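Local atomic coordinates of putative polyprenyl synthetase (Streptomyces coelicolor, PDB entry 3NF2), a protein that probably joins isopentenyl diphosphate to allylic diphosphates in a magnesium-dependent reaction that builds prenyl chains, as in other FPP/GGPP synthases. Residues A36-W41 with V86-L91; D94-G99 with T108-H113; R245-S250 with S278-F283. All coordinates share one frame; numbering follows the deposited sequence.

Contact 1 (A36-W41 with V86-L91); sequences AYHFGW and VHNFSL. With SO4 (sulfate ion), chain B.
H38 and F39, at the end of helix 31-38, close on N88 of helix 77-98 one residue from H87, which lines a sulfate site consistent with the isopentenyl diphosphate pocket of this family. The H38 ring gives NE2-H to N88 OD1 at 2.8 Å, the N-H...O angle 148°. This donor sits somewhat out of the amide plane, and ring and amide stand nearly upright to one another at 78°. With CG anti to the backbone N (chi1 171°), the H38 imidazole is carried toward helix 77-98. The other end of the N88 amide is fixed too, since ND2 donates to the carbonyl of E84 one turn back. F39 leans obliquely on that amide, CE1 3.4 Å from ND2, while H38 CD2 lies over the centre of the F39 ring. The fold here is the all-helical prenyltransferase bundle; helix 31-38 ends in a Schellman motif at G40, whose N bonds Y37 O while W41 N bonds A36 O. From helix 77-98, L91 CD1 meets the edge of the H38 ring at CE1, 4.1 Å away. L91 CG also covers one face of the H87 ring, whose NE2 makes a weak, 3.4 Å bond to sulfate O3; K55, R58 and R104 hold the same ion.

Contact 2 (D94-G99 with T108-H113); sequences DDLMDG and TVWKVH. With SO4 (sulfate ion), chain E.
W110 lays its indole against the last turn of helix 77-98, with the side chain of L96 over one face. The L96 side chain, swung away from its own backbone N (chi1 177°), sets CD1 4.1 Å from the centroid of the five-membered ring, 28° off the normal, a CH-pi contact offset toward the rim. K111 CG touches the opposite face, so the indole lies between an aliphatic group of each segment. W110 CG sits between the backbone N and carbonyl carbon (chi1 72°), which turns the plane toward L96 and brings W110 CD1 within 3.6 Å of L96 CA. On the six-membered ring, CZ2 meets G99 O near the ring plane at 3.6 Å; G99 closes the helix with a Schellman motif. NE1 is satisfied by D100 O, which also binds T108 OG1, so the connecting loop fixes both side chains. L96 also packs on I119 of its own chain and on I119 of the second subunit. One turn along helix 109-113, H113 faces a sulfate: ND1 donates to O4 at 2.9 Å and more weakly to O2. On the other flank, T108 turns its methyl CG2 to D95 OD2 at 3.5 Å, while that carboxylate oxygen is in a salt bridge with R103. D94, D95 and D98 form the DDxxD pattern of the first aspartate-rich motif, where relatives bind the magnesium ions that hold the allylic diphosphate; W110 packs on the D95-L96 backbone inside the motif and on G99 just past it.

Contact 3 (R245-S250 with S278-F283); sequences RQRKKS and SDFANF
F280 opens the short 3-10 turn 280-282 and points its ring at the chain where helix 242-245 gives way to a loop. Its first torsion (chi1 -173°), which leaves CG beside the carbonyl carbon, puts one face of the phenyl against R247 and its rim against R245 O, at the end of helix 242-245. R247 comes from the opposite direction and lies over that face: CZ is 3.8 Å from the ring centroid and 12° off its normal, a cation-pi contact. NE sits 3.2 Å above the plane toward the rim, and R247 NH2 is 3.2 Å from F280 CD2. The guanidinium does not lie flat, its plane 61° from that of the ring, and the bend at chi3 brings it over the phenyl. At the edge, R245 O lies in the ring plane, 3.4 Å from F280 CE2, where the C-H rim meets a carbonyl. Replacing F280 with an alanine takes away this ring, and the guanidinium of R247 would probably lose its platform and be left to swing. Further on, N282 N bonds D279 O and F283 N bonds F280 O, closing the turn, and F280 CD1 sits 3.7 Å above the plane of the F283 ring, toward its rim. A guanidinium over a pi face and a carbonyl at the polarised C-H rim thus join the two surface segments without a hydrogen bond between them.

How the contacts relate
Contacts 1 and 2 both use helix 77-98 and adjoin, with centres 11 Å apart: Y37 OH reaches V112 CG2 at 3.2 Å and H38 CB meets V109 CG2 at 3.7 Å. Together they place helices 31-38 and 109-113 beside helix 77-98. If, as in relatives, the sulfate by H87 marks the isopentenyl diphosphate site and the DDxxD aspartates the allylic one, that helix contributes to both. Contact 3 is more distant, its centre about 27 Å from that of contact 1 and 20 Å from that of contact 2. Its nearest atoms come within about 6 Å of contact 2 without touching. Its K248 NZ pairs with another sulfate, which may mark a phosphate pocket.

Contact 1 (A36-W41 with V86-L91)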
loop_
_atom_site.group_PDB
_atom_site.type_symbol
_atom_site.label_atom_id
_atom_site.label_comp_id
_atom_site.label_asym_id
_atom_site.label_seq_id
_atom_site.Cartn_x
_atom_site.Cartn_y
_atom_site.Cartn_z
ATOM N N ALA A 36 -17.098 -0.457 -0.413
ATOM C CA ALA A 36 -18.408 -0.825 0.150
ATOM C C ALA A 36 -18.761 -2.266 -0.189
ATOM O O ALA A 36 -19.312 -2.980 0.646
ATOM C CB ALA A 36 -19.518 0.128 -0.328
ATOM N N TYR A 37 -18.432 -2.687 -1.412
ATOM C CA TYR A 37 -18.617 -4.075 -1.786
ATOM C C TYR A 37 -17.736 -4.963 -0.921
ATOM O O TYR A 37 -18.218 -5.951 -0.377
ATOM C CB TYR A 37 -18.339 -4.344 -3.268
ATOM C CG TYR A 37 -18.413 -5.825 -3.557
ATOM C CD1 TYR A 37 -19.650 -6.459 -3.681
ATOM C CD2 TYR A 37 -17.254 -6.607 -3.640
ATOM C CE1 TYR A 37 -19.737 -7.825 -3.909
ATOM C CE2 TYR A 37 -17.328 -7.977 -3.865
ATOM C CZ TYR A 37 -18.578 -8.576 -3.996
ATOM O OH TYR A 37 -18.679 -9.924 -4.225
ATOM N N HIS A 38 -16.459 -4.604 -0.785
ATOM C CA HIS A 38 -15.546 -5.370 0.062
ATOM C C HIS A 38 -16.094 -5.543 1.479
ATOM O O HIS A 38 -15.999 -6.615 2.064
ATOM C CB HIS A 38 -14.165 -4.716 0.159
ATOM C CG HIS A 38 -13.293 -5.356 1.193
ATOM N ND1 HIS A 38 -12.827 -6.648 1.066
ATOM C CD2 HIS A 38 -12.862 -4.914 2.398
ATOM C CE1 HIS A 38 -12.117 -6.962 2.135
ATOM N NE2 HIS A 38 -12.121 -5.927 2.958
ATOM N N PHE A 39 -16.656 -4.474 2.020
ATOM C CA PHE A 39 -17.163 -4.494 3.370
ATOM C C PHE A 39 -18.562 -5.095 3.487
ATOM O O PHE A 39 -19.069 -5.224 4.590
ATOM C CB PHE A 39 -17.126 -3.092 3.956
ATOM C CG PHE A 39 -15.769 -2.675 4.446
ATOM C CD1 PHE A 39 -15.267 -3.167 5.657
ATOM C CD2 PHE A 39 -14.987 -1.791 3.698
ATOM C CE1 PHE A 39 -14.013 -2.781 6.115
ATOM C CE2 PHE A 39 -13.726 -1.400 4.143
ATOM C CZ PHE A 39 -13.239 -1.885 5.353
ATOM N N GLY A 40 -19.178 -5.464 2.363
ATOM C CA GLY A 40 -20.486 -6.124 2.375
ATOM C C GLY A 40 -21.703 -5.206 2.483
ATOM O O GLY A 40 -22.838 -5.687 2.633
ATOM N N TRP A 41 -21.482 -3.892 2.396
ATOM C CA TRP A 41 -22.580 -2.921 2.481
ATOM C C TRP A 41 -23.424 -2.838 1.202
ATOM O O TRP A 41 -24.595 -2.432 1.245
ATOM C CB TRP A 41 -22.067 -1.536 2.895
ATOM C CG TRP A 41 -21.220 -1.573 4.144
ATOM C CD1 TRP A 41 -21.425 -2.344 5.259
ATOM C CD2 TRP A 41 -20.043 -0.802 4.405
ATOM N NE1 TRP A 41 -20.437 -2.114 6.184
ATOM C CE2 TRP A 41 -19.577 -1.169 5.689
ATOM C CE3 TRP A 41 -19.325 0.151 3.672
ATOM C CZ2 TRP A 41 -18.428 -0.608 6.261
ATOM C CZ3 TRP A 41 -18.181 0.715 4.245
ATOM C CH2 TRP A 41 -17.745 0.327 5.521
ATOM N N VAL A 86 -6.031 -1.245 7.785
ATOM C CA VAL A 86 -4.824 -1.996 7.423
ATOM C C VAL A 86 -5.154 -3.471 7.253
ATOM O O VAL A 86 -4.711 -4.109 6.279
ATOM C CB VAL A 86 -3.687 -1.820 8.465
ATOM C CG1 VAL A 86 -2.575 -2.825 8.234
ATOM C CG2 VAL A 86 -3.102 -0.429 8.382
ATOM N N HIS A 87 -5.967 -3.991 8.177
ATOM C CA HIS A 87 -6.471 -5.360 8.090
ATOM C C HIS A 87 -7.126 -5.633 6.749
ATOM O O HIS A 87 -6.827 -6.634 6.109
ATOM C CB HIS A 87 -7.464 -5.665 9.216
ATOM C CG HIS A 87 -8.196 -6.959 9.039
ATOM N ND1 HIS A 87 -7.569 -8.185 9.111
ATOM C CD2 HIS A 87 -9.502 -7.218 8.791
ATOM C CE1 HIS A 87 -8.457 -9.144 8.911
ATOM N NE2 HIS A 87 -9.639 -8.585 8.723
ATOM N N ASN A 88 -8.005 -4.731 6.322
ATOM C CA ASN A 88 -8.758 -4.927 5.089
ATOM C C ASN A 88 -7.962 -4.689 3.799
ATOM O O ASN A 88 -8.217 -5.340 2.783
ATOM C CB ASN A 88 -10.046 -4.118 5.128
ATOM C CG ASN A 88 -11.062 -4.718 6.079
ATOM O OD1 ASN A 88 -11.782 -5.664 5.730
ATOM N ND2 ASN A 88 -11.121 -4.181 7.288
ATOM N N PHE A 89 -6.988 -3.784 3.866
ATOM C CA PHE A 89 -5.971 -3.603 2.821
ATOM C C PHE A 89 -5.227 -4.906 2.612
ATOM O O PHE A 89 -4.992 -5.332 1.481
ATOM C CB PHE A 89 -5.015 -2.451 3.218
ATOM C CG PHE A 89 -3.531 -2.740 3.008
ATOM C CD1 PHE A 89 -2.707 -3.023 4.096
ATOM C CD2 PHE A 89 -2.951 -2.673 1.736
ATOM C CE1 PHE A 89 -1.333 -3.276 3.927
ATOM C CE2 PHE A 89 -1.577 -2.915 1.554
ATOM C CZ PHE A 89 -0.770 -3.224 2.650
ATOM N N SER A 90 -4.881 -5.547 3.720
ATOM C CA SER A 90 -4.202 -6.820 3.691
ATOM C C SER A 90 -5.074 -7.891 3.022
ATOM O O SER A 90 -4.584 -8.619 2.173
ATOM C CB SER A 90 -3.794 -7.217 5.109
ATOM O OG SER A 90 -3.071 -8.426 5.117
ATOM N N LEU A 91 -6.363 -7.944 3.351
ATOM C CA LEU A 91 -7.264 -8.928 2.752
ATOM C C LEU A 91 -7.408 -8.747 1.245
ATOM O O LEU A 91 -7.283 -9.708 0.482
ATOM C CB LEU A 91 -8.659 -8.860 3.385
ATOM C CG LEU A 91 -8.871 -9.169 4.863
ATOM C CD1 LEU A 91 -10.368 -9.164 5.168
ATOM C CD2 LEU A 91 -8.241 -10.511 5.240
HETATM S S SO4 B . -12.339 -10.523 10.642
HETATM O O1 SO4 B . -12.540 -9.083 10.808
HETATM O O2 SO4 B . -13.531 -11.214 11.130
HETATM O O3 SO4 B . -12.120 -10.804 9.219
HETATM O O4 SO4 B . -11.177 -10.991 11.410
#

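Contact 2 (D94-G99 with T108-H113)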
loop_
_atom_site.group_PDB
_atom_site.type_symbol
_atom_site.label_atom_id
_atom_site.label_comp_id
_atom_site.label_asym_id
_atom_site.label_seq_id
_atom_site.Cartn_x
_atom_site.Cartn_y
_atom_site.Cartn_z
ATOM N N ASP A 94 -4.042 -9.695 -0.338
ATOM C CA ASP A 94 -3.754 -11.128 -0.146
ATOM C C ASP A 94 -4.669 -12.022 -0.978
ATOM O O ASP A 94 -4.198 -12.981 -1.576
ATOM C CB ASP A 94 -3.799 -11.550 1.322
ATOM C CG ASP A 94 -2.704 -10.909 2.162
ATOM O OD1 ASP A 94 -1.834 -10.198 1.605
ATOM O OD2 ASP A 94 -2.732 -11.100 3.397
ATOM N N ASP A 95 -5.956 -11.689 -1.039
ATOM C CA ASP A 95 -6.914 -12.469 -1.835
ATOM C C ASP A 95 -6.563 -12.479 -3.314
ATOM O O ASP A 95 -6.713 -13.507 -3.984
ATOM C CB ASP A 95 -8.343 -11.954 -1.653
ATOM C CG ASP A 95 -8.955 -12.352 -0.308
ATOM O OD1 ASP A 95 -8.392 -13.220 0.393
ATOM O OD2 ASP A 95 -10.015 -11.790 0.045
ATOM N N LEU A 96 -6.089 -11.340 -3.815
ATOM C CA LEU A 96 -5.696 -11.239 -5.204
ATOM C C LEU A 96 -4.426 -12.041 -5.456
ATOM O O LEU A 96 -4.353 -12.815 -6.420
ATOM C CB LEU A 96 -5.514 -9.778 -5.613
ATOM C CG LEU A 96 -5.033 -9.514 -7.047
ATOM C CD1 LEU A 96 -5.851 -10.273 -8.130
ATOM C CD2 LEU A 96 -5.073 -8.037 -7.299
ATOM N N MET A 97 -3.442 -11.860 -4.575
ATOM C CA MET A 97 -2.173 -12.577 -4.648
ATOM C C MET A 97 -2.367 -14.096 -4.561
ATOM O O MET A 97 -1.659 -14.850 -5.220
ATOM C CB MET A 97 -1.227 -12.103 -3.535
ATOM C CG MET A 97 -0.625 -10.724 -3.765
ATOM S SD MET A 97 0.637 -10.289 -2.560
ATOM C CE MET A 97 -0.298 -9.331 -1.403
ATOM N N ASP A 98 -3.330 -14.533 -3.750
ATOM C CA ASP A 98 -3.575 -15.958 -3.520
ATOM C C ASP A 98 -4.515 -16.559 -4.568
ATOM O O ASP A 98 -4.644 -17.777 -4.668
ATOM C CB ASP A 98 -4.151 -16.196 -2.111
ATOM C CG ASP A 98 -3.165 -15.851 -0.998
ATOM O OD1 ASP A 98 -1.976 -15.563 -1.290
ATOM O OD2 ASP A 98 -3.584 -15.878 0.189
ATOM N N GLY A 99 -5.176 -15.706 -5.336
ATOM C CA GLY A 99 -6.115 -16.163 -6.348
ATOM C C GLY A 99 -7.404 -16.712 -5.761
ATOM O O GLY A 99 -8.112 -17.473 -6.423
ATOM N N THR A 108 -14.773 -12.274 -4.044
ATOM C CA THR A 108 -13.802 -11.261 -3.671
ATOM C C THR A 108 -13.847 -10.081 -4.645
ATOM O O THR A 108 -14.323 -10.210 -5.789
ATOM C CB THR A 108 -12.388 -11.833 -3.630
ATOM O OG1 THR A 108 -12.104 -12.478 -4.877
ATOM C CG2 THR A 108 -12.251 -12.833 -2.479
ATOM N N VAL A 109 -13.354 -8.932 -4.179
ATOM C CA VAL A 109 -13.330 -7.714 -4.987
ATOM C C VAL A 109 -12.694 -7.923 -6.349
ATOM O O VAL A 109 -13.242 -7.473 -7.349
ATOM C CB VAL A 109 -12.668 -6.536 -4.240
ATOM C CG1 VAL A 109 -12.186 -5.477 -5.202
ATOM C CG2 VAL A 109 -13.660 -5.932 -3.265
ATOM N N TRP A 110 -11.580 -8.646 -6.401
ATOM C CA TRP A 110 -10.886 -8.818 -7.679
ATOM C C TRP A 110 -11.732 -9.584 -8.710
ATOM O O TRP A 110 -11.706 -9.254 -9.888
ATOM C CB TRP A 110 -9.472 -9.401 -7.503
ATOM C CG TRP A 110 -9.423 -10.848 -7.120
ATOM C CD1 TRP A 110 -9.281 -11.354 -5.859
ATOM C CD2 TRP A 110 -9.489 -11.981 -8.005
ATOM N NE1 TRP A 110 -9.265 -12.727 -5.900
ATOM C CE2 TRP A 110 -9.394 -13.140 -7.202
ATOM C CE3 TRP A 110 -9.630 -12.127 -9.397
ATOM C CZ2 TRP A 110 -9.441 -14.434 -7.743
ATOM C CZ3 TRP A 110 -9.676 -13.415 -9.936
ATOM C CH2 TRP A 110 -9.584 -14.551 -9.107
ATOM N N LYS A 111 -12.487 -10.583 -8.250
ATOM C CA LYS A 111 -13.431 -11.323 -9.093
ATOM C C LYS A 111 -14.574 -10.462 -9.643
ATOM O O LYS A 111 -14.966 -10.596 -10.805
ATOM C CB LYS A 111 -14.006 -12.520 -8.329
ATOM C CG LYS A 111 -13.586 -13.871 -8.883
ATOM C CD LYS A 111 -14.656 -14.448 -9.810
ATOM C CE LYS A 111 -14.123 -15.632 -10.604
ATOM N NZ LYS A 111 -15.219 -16.497 -11.128
ATOM N N VAL A 112 -15.100 -9.576 -8.809
ATOM C CA VAL A 112 -16.238 -8.754 -9.189
ATOM C C VAL A 112 -15.796 -7.528 -9.978
ATOM O O VAL A 112 -16.315 -7.256 -11.061
ATOM C CB VAL A 112 -17.061 -8.344 -7.941
ATOM C CG1 VAL A 112 -18.305 -7.568 -8.322
ATOM C CG2 VAL A 112 -17.458 -9.566 -7.191
ATOM N N HIS A 113 -14.820 -6.802 -9.444
ATOM C CA HIS A 113 -14.466 -5.499 -9.990
ATOM C C HIS A 113 -13.125 -5.437 -10.739
ATOM O O HIS A 113 -12.740 -4.377 -11.258
ATOM C CB HIS A 113 -14.572 -4.443 -8.897
ATOM C CG HIS A 113 -15.976 -4.221 -8.413
ATOM N ND1 HIS A 113 -16.990 -3.790 -9.244
ATOM C CD2 HIS A 113 -16.535 -4.367 -7.185
ATOM C CE1 HIS A 113 -18.111 -3.679 -8.550
ATOM N NE2 HIS A 113 -17.861 -4.019 -7.297
HETATM S S SO4 E . -17.082 -2.507 -12.497
HETATM O O1 SO4 E . -16.897 -1.426 -13.466
HETATM O O2 SO4 E . -18.240 -2.216 -11.655
HETATM O O3 SO4 E . -17.303 -3.765 -13.206
HETATM O O4 SO4 E . -15.886 -2.613 -11.664
#

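Contact 3 (R245-S250 with S278-F283)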
loop_
_atom_site.group_PDB
_atom_site.type_symbol
_atom_site.label_atom_id
_atom_site.label_comp_id
_atom_site.label_asym_id
_atom_site.label_seq_id
_atom_site.Cartn_x
_atom_site.Cartn_y
_atom_site.Cartn_z
ATOM N N ARG A 245 -8.804 -28.894 2.500
ATOM C CA ARG A 245 -9.276 -28.723 1.120
ATOM C C ARG A 245 -8.503 -27.623 0.375
ATOM O O ARG A 245 -8.456 -27.615 -0.853
ATOM C CB ARG A 245 -10.781 -28.415 1.086
ATOM C CG ARG A 245 -11.677 -29.567 1.523
ATOM C CD ARG A 245 -13.146 -29.168 1.603
ATOM N NE ARG A 245 -13.956 -30.192 2.272
ATOM C CZ ARG A 245 -14.672 -31.127 1.646
ATOM N NH1 ARG A 245 -14.691 -31.178 0.320
ATOM N NH2 ARG A 245 -15.377 -32.015 2.344
ATOM N N GLN A 246 -7.897 -26.710 1.127
ATOM C CA GLN A 246 -7.145 -25.598 0.564
ATOM C C GLN A 246 -5.632 -25.822 0.671
ATOM O O GLN A 246 -4.843 -24.927 0.346
ATOM C CB GLN A 246 -7.545 -24.285 1.257
ATOM C CG GLN A 246 -8.922 -23.739 0.858
ATOM C CD GLN A 246 -9.357 -22.532 1.700
ATOM O OE1 GLN A 246 -8.651 -22.112 2.622
ATOM N NE2 GLN A 246 -10.527 -21.973 1.382
ATOM N N ARG A 247 -5.258 -26.974 1.190
ATOM C CA ARG A 247 -3.884 -27.398 1.400
ATOM C C ARG A 247 -3.025 -26.478 2.216
ATOM O O ARG A 247 -1.868 -26.319 1.916
ATOM C CB ARG A 247 -3.167 -27.704 0.100
ATOM C CG ARG A 247 -3.771 -28.784 -0.700
ATOM C CD ARG A 247 -2.987 -29.028 -1.928
ATOM N NE ARG A 247 -3.831 -29.200 -3.095
ATOM C CZ ARG A 247 -3.942 -28.316 -4.075
ATOM N NH1 ARG A 247 -3.269 -27.191 -4.036
ATOM N NH2 ARG A 247 -4.730 -28.551 -5.092
ATOM N N LYS A 248 -3.581 -25.883 3.252
ATOM C CA LYS A 248 -2.799 -25.007 4.089
ATOM C C LYS A 248 -1.798 -25.728 4.938
ATOM O O LYS A 248 -2.029 -26.796 5.405
ATOM C CB LYS A 248 -3.699 -24.165 4.971
ATOM C CG LYS A 248 -4.217 -22.948 4.298
ATOM C CD LYS A 248 -5.311 -22.265 5.088
ATOM C CE LYS A 248 -5.889 -21.087 4.317
ATOM N NZ LYS A 248 -5.052 -19.865 4.405
ATOM N N LYS A 249 -0.650 -25.139 5.121
ATOM C CA LYS A 249 0.277 -25.677 6.052
ATOM C C LYS A 249 0.166 -24.986 7.386
ATOM O O LYS A 249 1.011 -24.225 7.768
ATOM C CB LYS A 249 1.662 -25.629 5.470
ATOM C CG LYS A 249 1.778 -26.527 4.269
ATOM C CD LYS A 249 3.096 -27.268 4.228
ATOM C CE LYS A 249 2.967 -28.552 3.475
ATOM N NZ LYS A 249 2.241 -28.340 2.239
ATOM N N SER A 250 -0.898 -25.285 8.095
ATOM C CA SER A 250 -1.167 -24.733 9.404
ATOM C C SER A 250 -0.384 -25.472 10.416
ATOM O O SER A 250 0.211 -26.463 10.119
ATOM C CB SER A 250 -2.628 -24.841 9.729
ATOM O OG SER A 250 -3.104 -26.070 9.289
ATOM N N SER A 278 -3.726 -34.858 -10.003
ATOM C CA SER A 278 -4.676 -34.548 -11.089
ATOM C C SER A 278 -6.148 -34.559 -10.669
ATOM O O SER A 278 -6.951 -33.811 -11.218
ATOM C CB SER A 278 -4.512 -35.543 -12.249
ATOM O OG SER A 278 -3.148 -35.818 -12.526
ATOM N N ASP A 279 -6.500 -35.419 -9.716
ATOM C CA ASP A 279 -7.892 -35.546 -9.275
ATOM C C ASP A 279 -8.154 -34.994 -7.866
ATOM O O ASP A 279 -9.079 -35.444 -7.190
ATOM C CB ASP A 279 -8.398 -36.999 -9.418
ATOM C CG ASP A 279 -7.630 -37.991 -8.547
ATOM O OD1 ASP A 279 -6.447 -37.759 -8.230
ATOM O OD2 ASP A 279 -8.213 -39.031 -8.183
ATOM N N PHE A 280 -7.358 -34.003 -7.451
ATOM C CA PHE A 280 -7.553 -33.309 -6.173
ATOM C C PHE A 280 -8.950 -32.711 -6.023
ATOM O O PHE A 280 -9.527 -32.736 -4.934
ATOM C CB PHE A 280 -6.500 -32.219 -5.964
ATOM C CG PHE A 280 -6.552 -31.580 -4.600
ATOM C CD1 PHE A 280 -5.888 -32.156 -3.522
ATOM C CD2 PHE A 280 -7.266 -30.398 -4.391
ATOM C CE1 PHE A 280 -5.933 -31.563 -2.245
ATOM C CE2 PHE A 280 -7.320 -29.804 -3.128
ATOM C CZ PHE A 280 -6.654 -30.391 -2.056
ATOM N N ALA A 281 -9.488 -32.190 -7.121
ATOM C CA ALA A 281 -10.834 -31.625 -7.148
ATOM C C ALA A 281 -11.929 -32.672 -6.894
ATOM O O ALA A 281 -13.084 -32.325 -6.642
ATOM C CB ALA A 281 -11.076 -30.909 -8.486
ATOM N N ASN A 282 -11.568 -33.949 -6.976
ATOM C CA ASN A 282 -12.532 -35.018 -6.760
ATOM C C ASN A 282 -12.478 -35.625 -5.364
ATOM O O ASN A 282 -13.339 -36.432 -5.015
ATOM C CB ASN A 282 -12.380 -36.108 -7.825
ATOM C CG ASN A 282 -13.001 -35.715 -9.155
ATOM O OD1 ASN A 282 -13.957 -34.933 -9.211
ATOM N ND2 ASN A 282 -12.469 -36.272 -10.236
ATOM N N PHE A 283 -11.480 -35.224 -4.576
ATOM C CA PHE A 283 -11.270 -35.725 -3.208
ATOM C C PHE A 283 -12.552 -35.683 -2.385
ATOM O O PHE A 283 -13.345 -34.754 -2.510
ATOM C CB PHE A 283 -10.205 -34.903 -2.484
ATOM C CG PHE A 283 -8.785 -35.361 -2.728
ATOM C CD1 PHE A 283 -7.795 -35.089 -1.787
ATOM C CD2 PHE A 283 -8.427 -36.046 -3.892
ATOM C CE1 PHE A 283 -6.471 -35.493 -1.998
ATOM C CE2 PHE A 283 -7.110 -36.455 -4.104
ATOM C CZ PHE A 283 -6.131 -36.178 -3.158
#